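Local coordinates for Mll7089 protein (Mesorhizobium loti, PDB 2OZ8) that is of unestablished function but, as a putative member of the mandelate racemase family, probably binds magnesium and may act as a hydro-lyase, at residues A82-V87 against V108-L113. Sequence-based numbering, arbitrary orientation.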
loop_
_atom_site.group_PDB
_atom_site.type_symbol
_atom_site.label_atom_id
_atom_site.label_comp_id
_atom_site.label_asym_id
_atom_site.label_seq_id
_atom_site.Cartn_x
_atom_site.Cartn_y
_atom_site.Cartn_z
ATOM N N ALA A 82 24.367 -16.899 -31.020
ATOM C CA ALA A 82 22.908 -16.932 -31.080
ATOM C C ALA A 82 22.339 -17.359 -29.740
ATOM O O ALA A 82 21.383 -16.795 -29.263
ATOM C CB ALA A 82 22.401 -17.873 -32.214
ATOM N N LEU A 83 22.932 -18.374 -29.133
ATOM C CA LEU A 83 22.371 -18.964 -27.944
ATOM C C LEU A 83 22.358 -18.005 -26.774
ATOM O O LEU A 83 21.420 -18.012 -26.018
ATOM C CB LEU A 83 23.157 -20.220 -27.574
ATOM C CG LEU A 83 22.932 -21.427 -28.471
ATOM C CD1 LEU A 83 23.996 -22.442 -28.117
ATOM C CD2 LEU A 83 21.589 -22.030 -28.260
ATOM N N VAL A 84 23.411 -17.207 -26.624
ATOM C CA VAL A 84 23.520 -16.248 -25.535
ATOM C C VAL A 84 22.476 -15.121 -25.640
ATOM O O VAL A 84 22.304 -14.341 -24.705
ATOM C CB VAL A 84 24.974 -15.592 -25.425
ATOM C CG1 VAL A 84 26.043 -16.653 -25.114
ATOM C CG2 VAL A 84 25.318 -14.775 -26.648
ATOM N N HIS A 85 21.786 -15.023 -26.774
ATOM C CA HIS A 85 20.754 -13.972 -26.889
ATOM C C HIS A 85 19.391 -14.502 -26.611
ATOM O O HIS A 85 18.479 -13.728 -26.388
ATOM C CB HIS A 85 20.780 -13.240 -28.233
ATOM C CG HIS A 85 21.956 -12.340 -28.375
ATOM N ND1 HIS A 85 22.981 -12.601 -29.245
ATOM C CD2 HIS A 85 22.296 -11.207 -27.723
ATOM C CE1 HIS A 85 23.899 -11.652 -29.139
ATOM N NE2 HIS A 85 23.510 -10.796 -28.217
ATOM N N ARG A 86 19.263 -15.822 -26.581
ATOM C CA ARG A 86 17.959 -16.412 -26.418
ATOM C C ARG A 86 17.286 -15.897 -25.160
ATOM O O ARG A 86 17.927 -15.781 -24.117
ATOM C CB ARG A 86 18.053 -17.929 -26.350
ATOM C CG ARG A 86 16.678 -18.610 -26.428
ATOM C CD ARG A 86 16.937 -20.005 -26.960
ATOM N NE ARG A 86 17.237 -20.018 -28.393
ATOM C CZ ARG A 86 17.589 -21.101 -29.050
ATOM N NH1 ARG A 86 17.731 -22.241 -28.381
ATOM N NH2 ARG A 86 17.789 -21.039 -30.362
ATOM N N VAL A 87 16.005 -15.569 -25.316
ATOM C CA VAL A 87 15.063 -15.288 -24.233
ATOM C C VAL A 87 14.144 -16.493 -24.108
ATOM O O VAL A 87 13.423 -16.818 -25.066
ATOM C CB VAL A 87 14.175 -14.052 -24.553
ATOM C CG1 VAL A 87 13.094 -13.911 -23.517
ATOM C CG2 VAL A 87 14.988 -12.810 -24.573
ATOM N N VAL A 108 29.365 -18.914 -19.174
ATOM C CA VAL A 108 30.757 -18.534 -19.293
ATOM C C VAL A 108 31.432 -19.149 -20.534
ATOM O O VAL A 108 32.091 -18.445 -21.286
ATOM C CB VAL A 108 31.549 -18.903 -17.999
ATOM C CG1 VAL A 108 33.015 -18.522 -18.128
ATOM C CG2 VAL A 108 30.925 -18.226 -16.830
ATOM N N ALA A 109 31.236 -20.444 -20.751
ATOM C CA ALA A 109 31.785 -21.113 -21.937
ATOM C C ALA A 109 31.170 -20.599 -23.243
ATOM O O ALA A 109 31.903 -20.295 -24.183
ATOM C CB ALA A 109 31.616 -22.587 -21.833
ATOM N N LEU A 110 29.845 -20.459 -23.291
ATOM C CA LEU A 110 29.169 -19.861 -24.479
ATOM C C LEU A 110 29.667 -18.463 -24.853
ATOM O O LEU A 110 29.992 -18.224 -26.025
ATOM C CB LEU A 110 27.640 -19.847 -24.327
ATOM C CG LEU A 110 26.926 -21.185 -24.402
ATOM C CD1 LEU A 110 25.453 -20.979 -24.235
ATOM C CD2 LEU A 110 27.297 -21.903 -25.763
ATOM N N TRP A 111 29.745 -17.552 -23.883
ATOM C CA TRP A 111 30.314 -16.207 -24.157
ATOM C C TRP A 111 31.815 -16.146 -24.476
ATOM O O TRP A 111 32.273 -15.294 -25.201
ATOM C CB TRP A 111 30.037 -15.238 -23.006
ATOM C CG TRP A 111 28.635 -14.779 -22.898
ATOM C CD1 TRP A 111 27.636 -15.340 -22.132
ATOM C CD2 TRP A 111 28.044 -13.678 -23.587
ATOM N NE1 TRP A 111 26.479 -14.627 -22.282
ATOM C CE2 TRP A 111 26.700 -13.601 -23.172
ATOM C CE3 TRP A 111 28.519 -12.739 -24.521
ATOM C CZ2 TRP A 111 25.826 -12.601 -23.647
ATOM C CZ3 TRP A 111 27.634 -11.750 -24.996
ATOM C CH2 TRP A 111 26.319 -11.698 -24.552
ATOM N N ASP A 112 32.584 -17.022 -23.883
ATOM C CA ASP A 112 33.992 -17.150 -24.221
ATOM C C ASP A 112 34.138 -17.531 -25.730
ATOM O O ASP A 112 34.862 -16.900 -26.506
ATOM C CB ASP A 112 34.584 -18.250 -23.335
ATOM C CG ASP A 112 36.072 -18.403 -23.519
ATOM O OD1 ASP A 112 36.724 -17.370 -23.752
ATOM O OD2 ASP A 112 36.572 -19.546 -23.434
ATOM N N LEU A 113 33.439 -18.593 -26.110
ATOM C CA LEU A 113 33.347 -19.024 -27.477
ATOM C C LEU A 113 32.823 -17.942 -28.427
ATOM O O LEU A 113 33.417 -17.738 -29.476
ATOM C CB LEU A 113 32.508 -20.304 -27.551
ATOM C CG LEU A 113 32.285 -20.951 -28.913
ATOM C CD1 LEU A 113 33.602 -21.126 -29.685
ATOM C CD2 LEU A 113 31.649 -22.260 -28.611
#
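V84 faces L110 and W111 where the chain, coming off helix 80-83, goes through a type I turn from L83 to R86 and meets one flank of helix 103-118. The two backbones come nearest at V84 and L110, whose CA atoms lie 6.8 Å apart, and no hydrogen bond joins the segments. V84 lies flat over one face of the W111 indole. Its CG1, set anti to the carbonyl carbon (chi1 -63°), sits 3.5 Å from the centroid of the five-membered ring and 11° off the ring normal, a CH-pi contact. CB reaches W111 CE2 on the shared ring bond at 3.5 Å, and CG2 continues over the six-membered ring, 3.7 Å from W111 CZ2. Helix 103-118 belongs to the capping domain of the enolase superfamily architecture, beside the antiparallel strands 5-17 and 27-40; the W111 NE1 bond to T277 ties it to helix 276-289 of the barrel. With an alanine here instead of W111, V84 would probably lose the flat surface it rests on and T277 its indole partner. The same CG1 also touches L110 CB, 3.7 Å away. Next to it, L83 CD1 meets L110 CD2 at 4.1 Å, with L5 packed against both leucines. H85 NE2, beside V84 in the turn, is hydrogen-bonded to NE2 of H85 of the second subunit, the two rings nearly parallel, and H85 meets W111 of that subunit edge-to-face.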